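Local coordinates for hemin ABC transporter, periplasmic hemin-binding protein HutB (Vibrio cholerae, PDB 5KHL) that probably binds hemin in the periplasm and hands it to an ABC transporter for import across the inner membrane, at residues H182-P187 with I201-D206. Numbering follows the deposited sequence.
Sequences HNPASP and IEMQPD
In the mixed-sheet lobe of this periplasmic binding protein fold, a type I beta turn from Asn-183 to Ser-186 packs against the last residue of helix 197-203, a worked example of a turn resting on a helix end; Met-203 supplies all the close contacts from the helix side. Pro-184, the second residue of the turn, offers the flank of its ring: its CB lies 3.5 Å from CG of Met-203, and its CG faces the CB and backbone O of the same residue from farther off. With chi1 at -69°, CG of Met-203 stands opposite its carbonyl carbon, and from there the chain runs extended, carrying SD past the proline and the terminal methyl on to Ala-185. CE of Met-203 comes to 3.9 Å from CA of Ala-185 and 4.2 Å from CB of Ala-185. The contact is thus apolar; the hydrogen bonds that shape the two segments lie within each of them or run to other parts of the chain. Asn-183 O accepts two bonds, from Ser-186 N at 2.8 Å and from Ser-186 OG at 3.0 Å, so backbone and hydroxyl together close the turn. Gln-204 turns to positive phi as the helix ends and folds its amide back, NE2 donating to Ile-201 O at 2.6 Å, in the carbonyl plane and on a lone pair. Leu-153 of strand 152-156 touches Pro-184, Ala-185 and Met-203 alike, while Asn-183 ND2 reaches Asp-173 of helix 171-178. From helix 197-203 the chain passes through Gln-204, Pro-205 and Asp-206 into strand 207-210 of the mixed sheet.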
ATOM      1  N   HIS A 182       3.715   4.228 -18.306  1.00 46.61           N
ATOM      2  CA  HIS A 182       4.802   3.251 -18.307  1.00 50.17           C
ATOM      3  C   HIS A 182       5.673   3.400 -17.063  1.00 43.76           C
ATOM      4  O   HIS A 182       6.063   4.510 -16.697  1.00 46.53           O
ATOM      5  CB  HIS A 182       5.709   3.409 -19.533  1.00 56.08           C
ATOM      6  CG  HIS A 182       5.011   3.242 -20.846  1.00 72.15           C
ATOM      7  ND1 HIS A 182       4.456   2.049 -21.247  1.00 76.16           N
ATOM      8  CD2 HIS A 182       4.819   4.114 -21.867  1.00 80.89           C
ATOM      9  CE1 HIS A 182       3.933   2.195 -22.454  1.00 80.94           C
ATOM     10  NE2 HIS A 182       4.143   3.436 -22.853  1.00 82.61           N
ATOM     11  N   ASN A 183       5.983   2.282 -16.422  1.00 48.64           N
ATOM     12  CA  ASN A 183       7.040   2.257 -15.423  1.00 49.82           C
ATOM     13  C   ASN A 183       8.326   1.789 -16.075  1.00 49.28           C
ATOM     14  O   ASN A 183       8.532   0.594 -16.202  1.00 47.58           O
ATOM     15  CB  ASN A 183       6.694   1.338 -14.257  1.00 40.52           C
ATOM     16  CG  ASN A 183       7.800   1.283 -13.230  1.00 51.18           C
ATOM     17  OD1 ASN A 183       8.665   2.165 -13.196  1.00 41.84           O
ATOM     18  ND2 ASN A 183       7.786   0.250 -12.383  1.00 40.51           N
ATOM     19  N   PRO A 184       9.203   2.730 -16.466  1.00 43.46           N
ATOM     20  CA  PRO A 184      10.413   2.373 -17.225  1.00 46.51           C
ATOM     21  C   PRO A 184      11.288   1.352 -16.495  1.00 49.72           C
ATOM     22  O   PRO A 184      12.033   0.587 -17.112  1.00 51.35           O
ATOM     23  CB  PRO A 184      11.156   3.709 -17.382  1.00 55.27           C
ATOM     24  CG  PRO A 184      10.182   4.780 -16.979  1.00 59.78           C
ATOM     25  CD  PRO A 184       9.190   4.142 -16.046  1.00 46.84           C
ATOM     26  N   ALA A 185      11.176   1.332 -15.174  1.00 44.61           N
ATOM     27  CA  ALA A 185      11.932   0.385 -14.367  1.00 55.94           C
ATOM     28  C   ALA A 185      11.368  -1.037 -14.381  1.00 56.94           C
ATOM     29  O   ALA A 185      12.092  -1.970 -14.044  1.00 45.85           O
ATOM     30  CB  ALA A 185      12.014   0.892 -12.920  1.00 44.86           C
ATOM     31  N   SER A 186      10.093  -1.205 -14.751  1.00 64.36           N
ATOM     32  CA  SER A 186       9.351  -2.465 -14.480  1.00 70.70           C
ATOM     33  C   SER A 186       9.780  -3.710 -15.258  1.00 74.54           C
ATOM     34  O   SER A 186       9.599  -4.821 -14.772  1.00 90.22           O
ATOM     35  CB  SER A 186       7.832  -2.271 -14.682  1.00 78.10           C
ATOM     36  OG  SER A 186       7.429  -2.234 -16.040  1.00 83.95           O
ATOM     37  N   PRO A 187      10.327  -3.552 -16.467  1.00 56.38           N
ATOM     38  CA  PRO A 187      10.902  -4.776 -17.039  1.00 53.66           C
ATOM     39  C   PRO A 187      12.194  -5.201 -16.323  1.00 59.82           C
ATOM     40  O   PRO A 187      12.237  -6.247 -15.672  1.00 64.68           O
ATOM     41  CB  PRO A 187      11.185  -4.387 -18.491  1.00 51.31           C
ATOM     42  CG  PRO A 187      11.268  -2.868 -18.468  1.00 64.30           C
ATOM     43  CD  PRO A 187      10.281  -2.442 -17.436  1.00 51.25           C
ATOM     44  N   ILE A 201      18.610   8.659 -15.803  1.00 61.00           N
ATOM     45  CA  ILE A 201      18.802   9.499 -16.975  1.00 76.16           C
ATOM     46  C   ILE A 201      18.228   8.832 -18.236  1.00 71.34           C
ATOM     47  O   ILE A 201      17.538   9.473 -19.034  1.00 69.31           O
ATOM     48  CB  ILE A 201      20.280   9.799 -17.220  1.00 77.74           C
ATOM     49  CG1 ILE A 201      20.894  10.544 -16.041  1.00 86.07           C
ATOM     50  CG2 ILE A 201      20.445  10.615 -18.467  1.00 79.89           C
ATOM     51  CD1 ILE A 201      22.405  10.736 -16.194  1.00 96.91           C
ATOM     52  N   GLU A 202      18.508   7.541 -18.396  1.00 55.75           N
ATOM     53  CA  GLU A 202      18.046   6.795 -19.555  1.00 55.45           C
ATOM     54  C   GLU A 202      16.521   6.685 -19.611  1.00 58.36           C
ATOM     55  O   GLU A 202      15.927   6.857 -20.680  1.00 61.18           O
ATOM     56  CB  GLU A 202      18.678   5.395 -19.574  1.00 55.93           C
ATOM     57  CG  GLU A 202      18.364   4.586 -20.828  1.00 55.48           C
ATOM     58  CD  GLU A 202      18.527   5.389 -22.118  1.00 69.46           C
ATOM     59  OE1 GLU A 202      17.709   5.185 -23.045  1.00 82.19           O
ATOM     60  OE2 GLU A 202      19.465   6.215 -22.227  1.00 68.86           O
ATOM     61  N   MET A 203      15.899   6.414 -18.461  1.00 58.61           N
ATOM     62  CA  MET A 203      14.446   6.193 -18.375  1.00 54.45           C
ATOM     63  C   MET A 203      13.613   7.454 -18.600  1.00 55.18           C
ATOM     64  O   MET A 203      12.430   7.378 -18.913  1.00 62.54           O
ATOM     65  CB  MET A 203      14.076   5.589 -17.020  1.00 49.30           C
ATOM     66  CG  MET A 203      14.554   4.181 -16.837  1.00 49.15           C
ATOM     67  SD  MET A 203      14.399   3.638 -15.134  1.00 53.16           S
ATOM     68  CE  MET A 203      15.342   2.103 -15.170  1.00 53.52           C
ATOM     69  N   GLN A 204      14.238   8.607 -18.424  1.00 50.45           N
ATOM     70  CA  GLN A 204      13.599   9.883 -18.713  1.00 60.94           C
ATOM     71  C   GLN A 204      12.167  10.055 -18.167  1.00 59.26           C
ATOM     72  O   GLN A 204      11.265  10.432 -18.916  1.00 57.72           O
ATOM     73  CB  GLN A 204      13.597  10.095 -20.224  1.00 52.93           C
ATOM     74  CG  GLN A 204      14.960  10.443 -20.788  1.00 55.83           C
ATOM     75  CD  GLN A 204      15.441  11.805 -20.320  1.00 60.47           C
ATOM     76  OE1 GLN A 204      14.977  12.839 -20.798  1.00 60.31           O
ATOM     77  NE2 GLN A 204      16.363  11.809 -19.371  1.00 62.76           N
ATOM     78  N   PRO A 205      11.963   9.797 -16.864  1.00 57.95           N
ATOM     79  CA  PRO A 205      10.601   9.906 -16.329  1.00 55.96           C
ATOM     80  C   PRO A 205       9.981  11.288 -16.558  1.00 56.14           C
ATOM     81  O   PRO A 205      10.680  12.303 -16.475  1.00 60.14           O
ATOM     82  CB  PRO A 205      10.791   9.650 -14.830  1.00 48.51           C
ATOM     83  CG  PRO A 205      12.205  10.070 -14.559  1.00 50.75           C
ATOM     84  CD  PRO A 205      12.968   9.659 -15.787  1.00 51.67           C
ATOM     85  N   ASP A 206       8.688  11.318 -16.861  1.00 52.86           N
ATOM     86  CA  ASP A 206       7.936  12.565 -16.959  1.00 50.52           C
ATOM     87  C   ASP A 206       7.464  12.989 -15.576  1.00 58.99           C
ATOM     88  O   ASP A 206       7.294  14.183 -15.279  1.00 65.90           O
ATOM     89  CB  ASP A 206       6.747  12.393 -17.898  1.00 53.21           C
ATOM     90  CG  ASP A 206       7.167  11.962 -19.291  1.00 58.54           C
ATOM     91  OD1 ASP A 206       7.840  12.761 -19.970  1.00 65.84           O
ATOM     92  OD2 ASP A 206       6.824  10.835 -19.706  1.00 52.22           O
TER